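Local coordinates for protein AlyGC mutant - R241A (Glaciecola chathamensis S18K6, PDB 5GKQ) that is an engineered variant of a PL6 family alginate lyase, an enzyme that cleaves alginate, probably by beta-elimination, and here holds a chain of mannuronate units, at residues V126-R131 / V148-R153; T184-T189 / S217-K222. All blocks are in the same frame, centred on the assembly; numbering follows the deposited sequence.

Contact 1: V126-R131 / V148-R153; sequences VMVYGR and VTMAVR. With BEM (beta-D-mannopyranuronic acid), chain C.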
# COMPACT_ATOMS: atom_id res chain seq x y z
N VAL A 126 -9.91 -26.74 -3.94
CA VAL A 126 -10.08 -28.16 -4.22
C VAL A 126 -9.83 -28.41 -5.71
O VAL A 126 -10.43 -27.75 -6.56
CB VAL A 126 -11.47 -28.66 -3.81
CG1 VAL A 126 -11.59 -30.17 -4.06
CG2 VAL A 126 -11.75 -28.37 -2.37
N MET A 127 -8.98 -29.39 -6.02
CA MET A 127 -8.64 -29.73 -7.39
C MET A 127 -8.76 -31.23 -7.60
O MET A 127 -8.02 -32.00 -6.99
CB MET A 127 -7.23 -29.26 -7.73
CG MET A 127 -7.18 -27.78 -8.06
SD MET A 127 -7.46 -27.47 -9.80
CE MET A 127 -8.04 -25.79 -9.73
N VAL A 128 -9.68 -31.64 -8.47
CA VAL A 128 -9.98 -33.05 -8.70
C VAL A 128 -9.35 -33.50 -10.01
O VAL A 128 -9.45 -32.82 -11.03
CB VAL A 128 -11.50 -33.29 -8.74
CG1 VAL A 128 -11.81 -34.77 -8.55
CG2 VAL A 128 -12.22 -32.42 -7.73
N TYR A 129 -8.72 -34.68 -9.98
CA TYR A 129 -8.21 -35.39 -11.16
C TYR A 129 -8.68 -36.83 -11.10
O TYR A 129 -9.42 -37.23 -10.21
CB TYR A 129 -6.68 -35.35 -11.24
CG TYR A 129 -6.07 -34.00 -11.00
CD1 TYR A 129 -5.91 -33.51 -9.72
CD2 TYR A 129 -5.64 -33.22 -12.06
CE1 TYR A 129 -5.36 -32.27 -9.50
CE2 TYR A 129 -5.08 -31.96 -11.85
CZ TYR A 129 -4.94 -31.51 -10.56
OH TYR A 129 -4.38 -30.28 -10.36
N GLY A 130 -8.24 -37.63 -12.07
CA GLY A 130 -8.51 -39.05 -12.01
C GLY A 130 -9.90 -39.41 -12.50
O GLY A 130 -10.48 -38.71 -13.32
N ARG A 131 -10.41 -40.53 -12.00
CA ARG A 131 -11.77 -40.93 -12.32
C ARG A 131 -12.42 -41.50 -11.07
O ARG A 131 -11.75 -41.94 -10.14
CB ARG A 131 -11.80 -41.96 -13.45
CG ARG A 131 -11.20 -41.45 -14.74
CD ARG A 131 -11.14 -42.53 -15.81
NE ARG A 131 -10.73 -42.00 -17.11
CZ ARG A 131 -10.67 -42.71 -18.22
NH1 ARG A 131 -10.98 -44.00 -18.21
NH2 ARG A 131 -10.28 -42.13 -19.35
N VAL A 148 -10.70 -20.04 -8.59
CA VAL A 148 -11.90 -20.82 -8.38
C VAL A 148 -11.75 -21.65 -7.11
O VAL A 148 -10.68 -22.18 -6.82
CB VAL A 148 -12.17 -21.70 -9.61
CG1 VAL A 148 -11.04 -22.67 -9.82
CG2 VAL A 148 -13.45 -22.44 -9.46
N THR A 149 -12.83 -21.73 -6.33
CA THR A 149 -12.79 -22.48 -5.07
C THR A 149 -12.52 -23.96 -5.34
O THR A 149 -11.65 -24.56 -4.71
CB THR A 149 -14.10 -22.32 -4.29
OG1 THR A 149 -14.49 -20.94 -4.22
CG2 THR A 149 -13.93 -22.82 -2.88
N MET A 150 -13.23 -24.55 -6.30
CA MET A 150 -13.09 -25.95 -6.64
C MET A 150 -13.18 -26.14 -8.14
O MET A 150 -14.07 -25.58 -8.78
CB MET A 150 -14.18 -26.77 -5.95
CG MET A 150 -14.19 -28.22 -6.34
SD MET A 150 -15.40 -29.14 -5.40
CE MET A 150 -15.01 -30.82 -5.89
N ALA A 151 -12.29 -26.94 -8.71
CA ALA A 151 -12.32 -27.24 -10.13
C ALA A 151 -12.14 -28.73 -10.37
O ALA A 151 -11.63 -29.47 -9.52
CB ALA A 151 -11.23 -26.50 -10.89
N VAL A 152 -12.55 -29.17 -11.55
CA VAL A 152 -12.30 -30.52 -12.04
C VAL A 152 -11.41 -30.40 -13.27
O VAL A 152 -11.83 -29.88 -14.30
CB VAL A 152 -13.60 -31.25 -12.39
CG1 VAL A 152 -13.28 -32.52 -13.16
CG2 VAL A 152 -14.39 -31.54 -11.13
N ARG A 153 -10.18 -30.88 -13.16
CA ARG A 153 -9.24 -30.72 -14.26
C ARG A 153 -9.33 -31.90 -15.22
O ARG A 153 -9.66 -33.01 -14.82
CB ARG A 153 -7.83 -30.55 -13.72
CG ARG A 153 -7.60 -29.12 -13.22
CD ARG A 153 -6.17 -28.71 -13.36
NE ARG A 153 -5.98 -27.28 -13.27
CZ ARG A 153 -6.01 -26.46 -14.32
NH1 ARG A 153 -6.22 -26.94 -15.54
NH2 ARG A 153 -5.82 -25.16 -14.15
C1 BEM C . -3.87 -23.05 -16.38
C2 BEM C . -4.50 -22.82 -17.74
O2 BEM C . -5.37 -23.90 -18.04
C3 BEM C . -5.25 -21.49 -17.75
O3 BEM C . -6.12 -21.35 -18.86
C4 BEM C . -6.13 -21.31 -16.55
O4 BEM C . -6.45 -19.93 -16.56
C5 BEM C . -5.35 -21.61 -15.30
O5 BEM C . -4.88 -22.95 -15.37
C6 BEM C . -6.24 -21.26 -14.14
O6B BEM C . -6.59 -22.09 -13.28
O6A BEM C . -6.72 -20.11 -14.19
O1 BEM C . -3.23 -24.32 -16.38
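Met127 and Arg153 both leave the backbone with CG anti to the carbonyl carbon (chi1 -80° in Met127), which starts the two chains toward each other; a bend at chi2 (-89°) turns the Met127 tip toward Ala151 and the Arg153 stem, while Arg153 runs extended to NE. The setting is a right-handed parallel beta-helix, the fold of the chondroitinase B family, in which 126-128 and 150-152 lie side by side on successive coils, their axes 4.8 Å apart. Four backbone hydrogen bonds fix the parallel register, among them Ala151 N to Val126 O at 3.0 Å and Arg153 N to Val128 O.

On the face of Met127 and Ala151, the methionine CE packs on Ala151 CB at 3.5 Å, and SD lies 3.8 Å from Arg153 NE. Tyr129 runs alongside Arg153, pointing the same way, with ring and guanidinium planes 20° apart; its CE2 lies 3.6 Å from Arg153 CB. Met127 and Tyr129 touch the arginine stem on two adjoining sides, which probably limits its swing.

The face carrying Val126, Val128, Met150 and Val152 is apolar: the extended Met150 chain brings CE to 3.7 Å from Val128 CG2, and Phe135 covers Val126 and Met150. At the glycan, Arg153 NH2 donates to the ring oxygen O5 of mannuronate C at 2.7 Å.

Contact 2: T184-T189 / S217-K222; sequences TLRIGT and SNKSGK. With BEM (beta-D-mannopyranuronic acid), chain B; BEM (beta-D-mannopyranuronic acid), chain D; BEM (beta-D-mannopyranuronic acid), chain C.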
# COMPACT_ATOMS: atom_id res chain seq x y z
N THR A 184 -17.04 -20.27 -7.96
CA THR A 184 -17.09 -21.29 -6.93
C THR A 184 -16.69 -22.66 -7.47
O THR A 184 -15.84 -23.32 -6.87
CB THR A 184 -18.47 -21.34 -6.31
OG1 THR A 184 -18.64 -20.18 -5.49
CG2 THR A 184 -18.61 -22.59 -5.45
N LEU A 185 -17.25 -23.08 -8.60
CA LEU A 185 -17.03 -24.40 -9.17
C LEU A 185 -16.79 -24.31 -10.67
O LEU A 185 -17.61 -23.76 -11.40
CB LEU A 185 -18.22 -25.33 -8.90
CG LEU A 185 -18.23 -26.74 -9.51
CD1 LEU A 185 -17.07 -27.54 -8.98
CD2 LEU A 185 -19.52 -27.42 -9.18
N ARG A 186 -15.69 -24.90 -11.13
CA ARG A 186 -15.33 -24.95 -12.54
C ARG A 186 -15.09 -26.39 -12.97
O ARG A 186 -14.31 -27.09 -12.33
CB ARG A 186 -14.08 -24.11 -12.81
CG ARG A 186 -13.81 -23.80 -14.27
CD ARG A 186 -12.45 -23.16 -14.42
NE ARG A 186 -11.37 -24.14 -14.28
CZ ARG A 186 -10.17 -23.87 -13.80
NH1 ARG A 186 -9.86 -22.66 -13.39
NH2 ARG A 186 -9.26 -24.84 -13.71
N ILE A 187 -15.73 -26.82 -14.05
CA ILE A 187 -15.65 -28.19 -14.52
C ILE A 187 -15.03 -28.18 -15.91
O ILE A 187 -15.72 -28.20 -16.92
CB ILE A 187 -17.02 -28.87 -14.53
CG1 ILE A 187 -17.70 -28.68 -13.19
CG2 ILE A 187 -16.86 -30.36 -14.81
CD1 ILE A 187 -19.14 -29.02 -13.25
N GLY A 188 -13.70 -28.18 -15.96
CA GLY A 188 -12.95 -28.17 -17.20
C GLY A 188 -12.33 -26.81 -17.47
O GLY A 188 -12.40 -25.90 -16.65
N THR A 189 -11.72 -26.69 -18.64
CA THR A 189 -11.21 -25.43 -19.15
C THR A 189 -11.58 -25.32 -20.63
O THR A 189 -12.17 -26.24 -21.22
CB THR A 189 -9.70 -25.32 -18.95
OG1 THR A 189 -9.09 -26.57 -19.24
CG2 THR A 189 -9.38 -24.97 -17.55
N SER A 217 -18.88 -22.52 -13.52
CA SER A 217 -18.42 -22.39 -14.90
C SER A 217 -18.23 -23.80 -15.45
O SER A 217 -17.28 -24.49 -15.07
CB SER A 217 -17.12 -21.59 -14.98
OG SER A 217 -16.82 -21.22 -16.32
N ASN A 218 -19.14 -24.23 -16.31
CA ASN A 218 -19.01 -25.53 -16.95
C ASN A 218 -18.24 -25.39 -18.25
O ASN A 218 -18.63 -24.61 -19.12
CB ASN A 218 -20.36 -26.15 -17.24
CG ASN A 218 -20.24 -27.56 -17.77
OD1 ASN A 218 -19.99 -28.49 -17.01
ND2 ASN A 218 -20.40 -27.72 -19.08
N LYS A 219 -17.17 -26.16 -18.39
CA LYS A 219 -16.31 -26.07 -19.56
C LYS A 219 -15.90 -27.47 -20.01
O LYS A 219 -14.73 -27.75 -20.26
CB LYS A 219 -15.11 -25.18 -19.28
CG LYS A 219 -15.47 -23.74 -19.01
CD LYS A 219 -14.28 -22.93 -18.57
CE LYS A 219 -14.56 -21.45 -18.67
NZ LYS A 219 -13.55 -20.70 -17.90
N SER A 220 -16.87 -28.38 -20.10
CA SER A 220 -16.61 -29.75 -20.50
C SER A 220 -17.89 -30.32 -21.08
O SER A 220 -18.93 -29.66 -21.07
CB SER A 220 -16.16 -30.61 -19.32
OG SER A 220 -15.61 -29.80 -18.31
N GLY A 221 -17.82 -31.56 -21.53
CA GLY A 221 -18.95 -32.21 -22.16
C GLY A 221 -19.70 -33.12 -21.20
O GLY A 221 -19.11 -33.73 -20.31
N LYS A 222 -21.01 -33.17 -21.38
CA LYS A 222 -21.86 -34.22 -20.83
C LYS A 222 -21.82 -34.28 -19.30
O LYS A 222 -22.04 -35.34 -18.71
CB LYS A 222 -21.52 -35.59 -21.43
CG LYS A 222 -21.51 -35.58 -22.97
CD LYS A 222 -21.99 -36.89 -23.55
CE LYS A 222 -22.18 -36.79 -25.06
NZ LYS A 222 -20.89 -36.82 -25.81
C1 BEM B . -11.48 -17.68 -19.59
C2 BEM B . -11.91 -18.59 -20.71
O2 BEM B . -12.33 -19.74 -20.00
C3 BEM B . -13.04 -18.14 -21.63
O3 BEM B . -13.87 -19.27 -21.92
C4 BEM B . -13.91 -17.00 -21.12
O4 BEM B . -13.80 -15.92 -22.04
C5 BEM B . -13.58 -16.49 -19.73
O5 BEM B . -12.18 -16.45 -19.52
C6 BEM B . -14.26 -17.31 -18.67
O6B BEM B . -13.86 -17.12 -17.52
O6A BEM B . -15.40 -17.76 -18.91
C1 BEM D . -7.85 -19.75 -16.65
C2 BEM D . -8.10 -18.27 -16.81
O2 BEM D . -7.42 -17.74 -17.94
C3 BEM D . -9.58 -18.06 -16.98
O3 BEM D . -9.82 -16.69 -17.20
C4 BEM D . -10.08 -18.84 -18.16
O4 BEM D . -11.43 -18.46 -18.39
C5 BEM D . -9.84 -20.30 -17.81
O5 BEM D . -8.44 -20.48 -17.71
C6 BEM D . -10.31 -21.17 -18.91
O6B BEM D . -9.53 -21.36 -19.83
O6A BEM D . -11.52 -21.15 -19.13
C1 BEM C . -3.87 -23.05 -16.38
C2 BEM C . -4.50 -22.82 -17.74
O2 BEM C . -5.37 -23.90 -18.04
C3 BEM C . -5.25 -21.49 -17.75
O3 BEM C . -6.12 -21.35 -18.86
C4 BEM C . -6.13 -21.31 -16.55
O4 BEM C . -6.45 -19.93 -16.56
C5 BEM C . -5.35 -21.61 -15.30
O5 BEM C . -4.88 -22.95 -15.37
C6 BEM C . -6.24 -21.26 -14.14
O6B BEM C . -6.59 -22.09 -13.28
O6A BEM C . -6.72 -20.11 -14.19
O1 BEM C . -3.23 -24.32 -16.38
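Arg186 faces Ser217 and Ile187 faces Asn218 in parallel register between adjacent coils of the beta-helix, with segment axes 4.7 Å apart and only 4° from parallel. Among the backbone hydrogen bonds, Ser217 N donates to Leu185 O at 2.8 Å, and Ser217 O accepts Ile187 N at 3.0 Å. The same carbonyl oxygen also receives a CA-H contact from Arg186. A third bond, Lys219 N to Ile187 O, is less certain because the position of that oxygen is less sure.

Side-chain packing differs on the two faces. Arg186 CG lies 4.0 Å from Ser217 CB on one; on the other, Asn218 OD1 lies against Ile187 CB and CD1, while Val201 adds cover to Ile187. The Asn218 amide is held at both ends: ND2 donates to Ser220 O at 3.1 Å, tilted 26° from that carbonyl plane, and OD1 accepts from Asn223.

Polar contacts with the glycan are made by two cationic side chains. Arg186 bends at chi3 (75°), which lets NE make a weak bond to Gly188 O while NH1 weakly reaches carboxylate oxygen O6B of mannuronate C. Both bonds are weak, so they can bias the guanidinium's position only modestly.

Lys219, a residue of the glycan pocket, is extended beyond CG and reaches mannuronates D and B, consistent with holding an anionic polysaccharide. Its NZ approaches O6A of mannuronate D at a modelled distance too short to trust, and donates to O2 of mannuronate B at 2.6 Å.

How the contacts relate
The contacts follow in series along the chain, 126-131 with 148-153 first and 184-189 with 217-222 second, and their centres lie 10 Å apart. Strands 124-128, 150-152, 185-188 and 214-219 are consecutive, parallel strands along one face of the beta-helix, so the two contacts are adjoining steps of the same wall. The middle pair joins them: Arg186 N lies 2.9 Å from Met150 O and Val152 N 2.8 Å from Arg186 O, both probable hydrogen bonds. This stacking sets Arg153, Arg186 and Lys219 on or just beyond successive strands along the glycan groove. Contacts 1 and 2 both touch mannuronate C, and contact 2 continues to mannuronates D and B.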